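Local coordinates for putative cell surface protein (Streptococcus pyogenes, PDB 4OFQ) that probably acts as a cell-surface adhesin of the antigen I/II family, of which this is the C-terminal domain, at residues V268-E280 with H289-K301. Residues are numbered along the deposited sequence; the frame is centred on the assembly and turned at random.
Sequences VITKGTDLAKYTE and HYELAFKQDFLAK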
loop_
_atom_site.group_PDB
_atom_site.type_symbol
_atom_site.label_atom_id
_atom_site.label_comp_id
_atom_site.label_asym_id
_atom_site.label_seq_id
_atom_site.Cartn_x
_atom_site.Cartn_y
_atom_site.Cartn_z
ATOM N N VAL A 268 -20.393 -18.123 4.436
ATOM C CA VAL A 268 -19.628 -18.142 3.196
ATOM C C VAL A 268 -20.533 -17.899 1.994
ATOM O O VAL A 268 -21.603 -18.490 1.882
ATOM C CB VAL A 268 -18.909 -19.488 2.995
ATOM C CG1 VAL A 268 -18.217 -19.528 1.628
ATOM C CG2 VAL A 268 -17.916 -19.733 4.115
ATOM N N ILE A 269 -20.102 -17.008 1.111
ATOM C CA ILE A 269 -20.773 -16.789 -0.160
ATOM C C ILE A 269 -19.934 -17.516 -1.198
ATOM O O ILE A 269 -18.772 -17.184 -1.399
ATOM C CB ILE A 269 -20.861 -15.281 -0.495
ATOM C CG1 ILE A 269 -21.752 -14.565 0.525
ATOM C CG2 ILE A 269 -21.389 -15.064 -1.897
ATOM C CD1 ILE A 269 -21.665 -13.051 0.466
ATOM N N THR A 270 -20.513 -18.524 -1.840
ATOM C CA THR A 270 -19.750 -19.356 -2.754
ATOM C C THR A 270 -19.496 -18.685 -4.094
ATOM O O THR A 270 -20.272 -17.842 -4.545
ATOM C CB THR A 270 -20.428 -20.707 -2.966
ATOM O OG1 THR A 270 -21.729 -20.501 -3.530
ATOM C CG2 THR A 270 -20.564 -21.414 -1.635
ATOM N N LYS A 271 -18.379 -19.047 -4.710
ATOM C CA LYS A 271 -18.064 -18.599 -6.060
ATOM C C LYS A 271 -19.251 -18.876 -6.981
ATOM O O LYS A 271 -19.835 -19.964 -6.938
ATOM C CB LYS A 271 -16.814 -19.324 -6.556
ATOM C CG LYS A 271 -16.443 -19.056 -8.003
ATOM C CD LYS A 271 -15.136 -19.767 -8.339
ATOM C CE LYS A 271 -14.817 -19.657 -9.815
ATOM N NZ LYS A 271 -13.416 -20.071 -10.088
ATOM N N GLY A 272 -19.633 -17.879 -7.776
ATOM C CA GLY A 272 -20.753 -18.020 -8.694
ATOM C C GLY A 272 -22.065 -17.453 -8.179
ATOM O O GLY A 272 -23.029 -17.332 -8.934
ATOM N N THR A 273 -22.105 -17.110 -6.893
ATOM C CA THR A 273 -23.314 -16.549 -6.282
ATOM C C THR A 273 -23.600 -15.127 -6.792
ATOM O O THR A 273 -22.694 -14.319 -6.958
ATOM C CB THR A 273 -23.203 -16.512 -4.735
ATOM O OG1 THR A 273 -23.001 -17.839 -4.236
ATOM C CG2 THR A 273 -24.463 -15.929 -4.107
ATOM N N ASP A 274 -24.871 -14.839 -7.044
ATOM C CA ASP A 274 -25.321 -13.513 -7.425
ATOM C C ASP A 274 -25.101 -12.511 -6.290
ATOM O O ASP A 274 -25.545 -12.741 -5.169
ATOM C CB ASP A 274 -26.815 -13.576 -7.742
ATOM C CG ASP A 274 -27.302 -12.345 -8.462
ATOM O OD1 ASP A 274 -27.478 -11.304 -7.791
ATOM O OD2 ASP A 274 -27.498 -12.420 -9.694
ATOM N N LEU A 275 -24.442 -11.391 -6.576
ATOM C CA LEU A 275 -24.147 -10.420 -5.520
ATOM C C LEU A 275 -24.944 -9.125 -5.630
ATOM O O LEU A 275 -24.592 -8.148 -4.981
ATOM C CB LEU A 275 -22.651 -10.081 -5.506
ATOM C CG LEU A 275 -21.717 -11.269 -5.306
ATOM C CD1 LEU A 275 -20.250 -10.828 -5.369
ATOM C CD2 LEU A 275 -22.015 -11.975 -3.989
ATOM N N ALA A 276 -26.007 -9.109 -6.437
ATOM C CA ALA A 276 -26.785 -7.878 -6.640
ATOM C C ALA A 276 -27.225 -7.194 -5.346
ATOM O O ALA A 276 -27.152 -5.969 -5.231
ATOM C CB ALA A 276 -27.999 -8.130 -7.524
ATOM N N LYS A 277 -27.683 -7.977 -4.374
ATOM C CA LYS A 277 -28.239 -7.394 -3.158
ATOM C C LYS A 277 -27.199 -6.677 -2.298
ATOM O O LYS A 277 -27.551 -5.981 -1.344
ATOM C CB LYS A 277 -28.995 -8.446 -2.330
ATOM C CG LYS A 277 -28.123 -9.538 -1.718
ATOM C CD LYS A 277 -28.999 -10.574 -1.043
ATOM C CE LYS A 277 -28.286 -11.294 0.077
ATOM N NZ LYS A 277 -29.229 -12.124 0.896
ATOM N N TYR A 278 -25.921 -6.862 -2.624
ATOM C CA TYR A 278 -24.854 -6.202 -1.880
ATOM C C TYR A 278 -24.335 -4.991 -2.649
ATOM O O TYR A 278 -23.316 -4.400 -2.282
ATOM C CB TYR A 278 -23.700 -7.172 -1.614
ATOM C CG TYR A 278 -24.135 -8.467 -0.973
ATOM C CD1 TYR A 278 -24.671 -8.482 0.314
ATOM C CD2 TYR A 278 -24.001 -9.676 -1.646
ATOM C CE1 TYR A 278 -25.060 -9.668 0.912
ATOM C CE2 TYR A 278 -24.393 -10.869 -1.057
ATOM C CZ TYR A 278 -24.917 -10.858 0.225
ATOM O OH TYR A 278 -25.315 -12.042 0.816
ATOM N N THR A 279 -25.031 -4.628 -3.724
ATOM C CA THR A 279 -24.540 -3.574 -4.609
ATOM C C THR A 279 -25.630 -2.588 -5.003
ATOM O O THR A 279 -26.819 -2.794 -4.725
ATOM C CB THR A 279 -23.953 -4.146 -5.915
ATOM O OG1 THR A 279 -24.990 -4.810 -6.653
ATOM C CG2 THR A 279 -22.826 -5.124 -5.625
ATOM N N GLU A 280 -25.205 -1.524 -5.669
ATOM C CA GLU A 280 -26.120 -0.546 -6.244
ATOM C C GLU A 280 -25.665 -0.258 -7.663
ATOM O O GLU A 280 -24.491 0.029 -7.904
ATOM C CB GLU A 280 -26.114 0.755 -5.439
ATOM C CG GLU A 280 -26.586 0.616 -3.999
ATOM C CD GLU A 280 -26.262 1.845 -3.160
ATOM O OE1 GLU A 280 -25.987 2.917 -3.746
ATOM O OE2 GLU A 280 -26.273 1.734 -1.914
ATOM N N HIS A 289 -23.238 6.834 -18.703
ATOM C CA HIS A 289 -22.375 6.476 -17.585
ATOM C C HIS A 289 -22.982 5.357 -16.736
ATOM O O HIS A 289 -24.079 5.499 -16.200
ATOM C CB HIS A 289 -22.104 7.706 -16.719
ATOM C CG HIS A 289 -21.066 7.490 -15.658
ATOM N ND1 HIS A 289 -21.384 7.113 -14.371
ATOM C CD2 HIS A 289 -19.720 7.633 -15.686
ATOM C CE1 HIS A 289 -20.277 7.019 -13.654
ATOM N NE2 HIS A 289 -19.254 7.333 -14.426
ATOM N N TYR A 290 -22.240 4.261 -16.611
ATOM C CA TYR A 290 -22.654 3.098 -15.836
ATOM C C TYR A 290 -21.746 2.908 -14.623
ATOM O O TYR A 290 -20.528 2.966 -14.734
ATOM C CB TYR A 290 -22.595 1.837 -16.709
ATOM C CG TYR A 290 -22.733 0.544 -15.933
ATOM C CD1 TYR A 290 -21.612 -0.103 -15.407
ATOM C CD2 TYR A 290 -23.980 -0.036 -15.732
ATOM C CE1 TYR A 290 -21.733 -1.284 -14.693
ATOM C CE2 TYR A 290 -24.116 -1.209 -15.014
ATOM C CZ TYR A 290 -22.983 -1.831 -14.502
ATOM O OH TYR A 290 -23.097 -3.003 -13.799
ATOM N N GLU A 291 -22.346 2.627 -13.476
ATOM C CA GLU A 291 -21.587 2.394 -12.266
ATOM C C GLU A 291 -22.223 1.248 -11.471
ATOM O O GLU A 291 -23.437 1.193 -11.335
ATOM C CB GLU A 291 -21.623 3.681 -11.445
ATOM C CG GLU A 291 -20.768 3.696 -10.225
ATOM C CD GLU A 291 -20.924 4.999 -9.475
ATOM O OE1 GLU A 291 -20.514 6.048 -10.025
ATOM O OE2 GLU A 291 -21.482 4.971 -8.355
ATOM N N LEU A 292 -21.411 0.322 -10.973
ATOM C CA LEU A 292 -21.900 -0.646 -9.993
ATOM C C LEU A 292 -20.944 -0.643 -8.807
ATOM O O LEU A 292 -19.756 -0.935 -8.954
ATOM C CB LEU A 292 -22.033 -2.051 -10.600
ATOM C CG LEU A 292 -22.595 -3.149 -9.685
ATOM C CD1 LEU A 292 -23.391 -4.173 -10.478
ATOM C CD2 LEU A 292 -21.468 -3.845 -8.932
ATOM N N ALA A 293 -21.467 -0.313 -7.634
ATOM C CA ALA A 293 -20.648 -0.189 -6.430
ATOM C C ALA A 293 -21.092 -1.157 -5.350
ATOM O O ALA A 293 -22.285 -1.251 -5.030
ATOM C CB ALA A 293 -20.702 1.242 -5.885
ATOM N N PHE A 294 -20.133 -1.860 -4.764
ATOM C CA PHE A 294 -20.447 -2.658 -3.590
ATOM C C PHE A 294 -20.738 -1.762 -2.392
ATOM O O PHE A 294 -20.114 -0.711 -2.223
ATOM C CB PHE A 294 -19.319 -3.641 -3.302
ATOM C CG PHE A 294 -19.465 -4.920 -4.059
ATOM C CD1 PHE A 294 -18.942 -5.049 -5.332
ATOM C CD2 PHE A 294 -20.163 -5.989 -3.504
ATOM C CE1 PHE A 294 -19.109 -6.235 -6.048
ATOM C CE2 PHE A 294 -20.330 -7.170 -4.209
ATOM C CZ PHE A 294 -19.800 -7.290 -5.480
ATOM N N LYS A 295 -21.694 -2.170 -1.563
ATOM C CA LYS A 295 -22.030 -1.382 -0.380
ATOM C C LYS A 295 -20.931 -1.489 0.679
ATOM O O LYS A 295 -20.420 -2.579 0.943
ATOM C CB LYS A 295 -23.359 -1.840 0.205
ATOM C CG LYS A 295 -24.548 -1.584 -0.708
ATOM C CD LYS A 295 -25.739 -2.449 -0.307
ATOM C CE LYS A 295 -26.956 -2.095 -1.151
ATOM N NZ LYS A 295 -28.109 -2.970 -0.818
ATOM N N GLN A 296 -20.589 -0.366 1.309
ATOM C CA GLN A 296 -19.532 -0.371 2.320
ATOM C C GLN A 296 -19.821 -1.285 3.510
ATOM O O GLN A 296 -18.916 -1.946 4.019
ATOM C CB GLN A 296 -19.235 1.040 2.833
ATOM C CG GLN A 296 -18.629 1.963 1.814
ATOM C CD GLN A 296 -18.027 3.199 2.451
ATOM O OE1 GLN A 296 -18.745 4.092 2.913
ATOM N NE2 GLN A 296 -16.695 3.259 2.482
ATOM N N ASP A 297 -21.071 -1.316 3.965
ATOM C CA ASP A 297 -21.405 -2.132 5.131
ATOM C C ASP A 297 -21.217 -3.626 4.834
ATOM O O ASP A 297 -20.897 -4.410 5.735
ATOM C CB ASP A 297 -22.813 -1.819 5.658
ATOM C CG ASP A 297 -23.864 -1.834 4.565
ATOM O OD1 ASP A 297 -23.907 -0.871 3.765
ATOM O OD2 ASP A 297 -24.649 -2.805 4.512
ATOM N N PHE A 298 -21.410 -4.011 3.576
ATOM C CA PHE A 298 -21.089 -5.366 3.133
ATOM C C PHE A 298 -19.576 -5.585 3.055
ATOM O O PHE A 298 -19.046 -6.545 3.628
ATOM C CB PHE A 298 -21.715 -5.682 1.775
ATOM C CG PHE A 298 -21.251 -6.998 1.196
ATOM C CD1 PHE A 298 -21.681 -8.198 1.735
ATOM C CD2 PHE A 298 -20.364 -7.030 0.141
ATOM C CE1 PHE A 298 -21.250 -9.407 1.210
ATOM C CE2 PHE A 298 -19.932 -8.228 -0.385
ATOM C CZ PHE A 298 -20.376 -9.419 0.153
ATOM N N LEU A 299 -18.886 -4.695 2.341
ATOM C CA LEU A 299 -17.438 -4.796 2.193
ATOM C C LEU A 299 -16.760 -4.889 3.553
ATOM O O LEU A 299 -15.782 -5.614 3.713
ATOM C CB LEU A 299 -16.880 -3.609 1.414
ATOM C CG LEU A 299 -17.293 -3.555 -0.058
ATOM C CD1 LEU A 299 -16.754 -2.298 -0.727
ATOM C CD2 LEU A 299 -16.843 -4.810 -0.771
ATOM N N ALA A 300 -17.309 -4.183 4.537
ATOM C CA ALA A 300 -16.714 -4.161 5.869
ATOM C C ALA A 300 -16.765 -5.521 6.579
ATOM O O ALA A 300 -16.045 -5.749 7.558
ATOM C CB ALA A 300 -17.359 -3.075 6.724
ATOM N N LYS A 301 -17.608 -6.421 6.080
ATOM C CA LYS A 301 -17.781 -7.729 6.703
ATOM C C LYS A 301 -16.859 -8.819 6.144
ATOM O O LYS A 301 -16.790 -9.911 6.707
ATOM C CB LYS A 301 -19.248 -8.173 6.599
ATOM C CG LYS A 301 -20.219 -7.256 7.342
ATOM C CD LYS A 301 -21.656 -7.707 7.147
ATOM C CE LYS A 301 -22.600 -6.964 8.082
ATOM N NZ LYS A 301 -23.988 -7.490 7.970
HETATM O O HOH W 1 -23.539 2.757 -7.741
#
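Thr279 and Phe294 form a non-hydrogen-bonded antiparallel pair with CA atoms 4.3 Å apart, flanked by the hydrogen-bonded pair Glu280–Ala293, whose backbones exchange two bonds, and by a bond from Lys295 N to Tyr278 O (2.8 Å). On the buried side of these strands the Thr279 methyl CG2 sits squarely over the Phe294 ring, 3.5 Å from its centroid. Thr279 OG1 stands between its own backbone N and carbonyl carbon (chi1 64°), from where it bonds back to Ala276 O; this hydroxyl bond holds the side-chain rotation that leaves CG2 over the ring, and Ala276 O also accepts from Thr279 N. Leu275 CD1 meets the edge of the same ring at CZ (3.6 Å), while Phe308 packs edge-to-face with it. Just past the strand, Phe298 swings CG anti to its backbone N (chi1 172°) and lays its ring against one face of Tyr278 in an offset stack, centroids 4.1 Å apart and planes at 18°. The aliphatic Lys277 CG covers the opposite face of Tyr278, so the tyrosine is sandwiched; Ile269 CD1 touches the Phe298 edge at CE1 (3.7 Å). Lys295 runs extended past Tyr278 O, and its NZ reaches Lys277 O (3.1 Å) from above the carbonyl plane. A water donates to both Glu280 O and Glu291 OE2, bridging the strands. The contact closes the open end of a beta hairpin, 279-284 with 289-294, where a 3-10 turn enters and a short helix leaves, within a beta-sandwich domain of the antigen I/II C-terminal region.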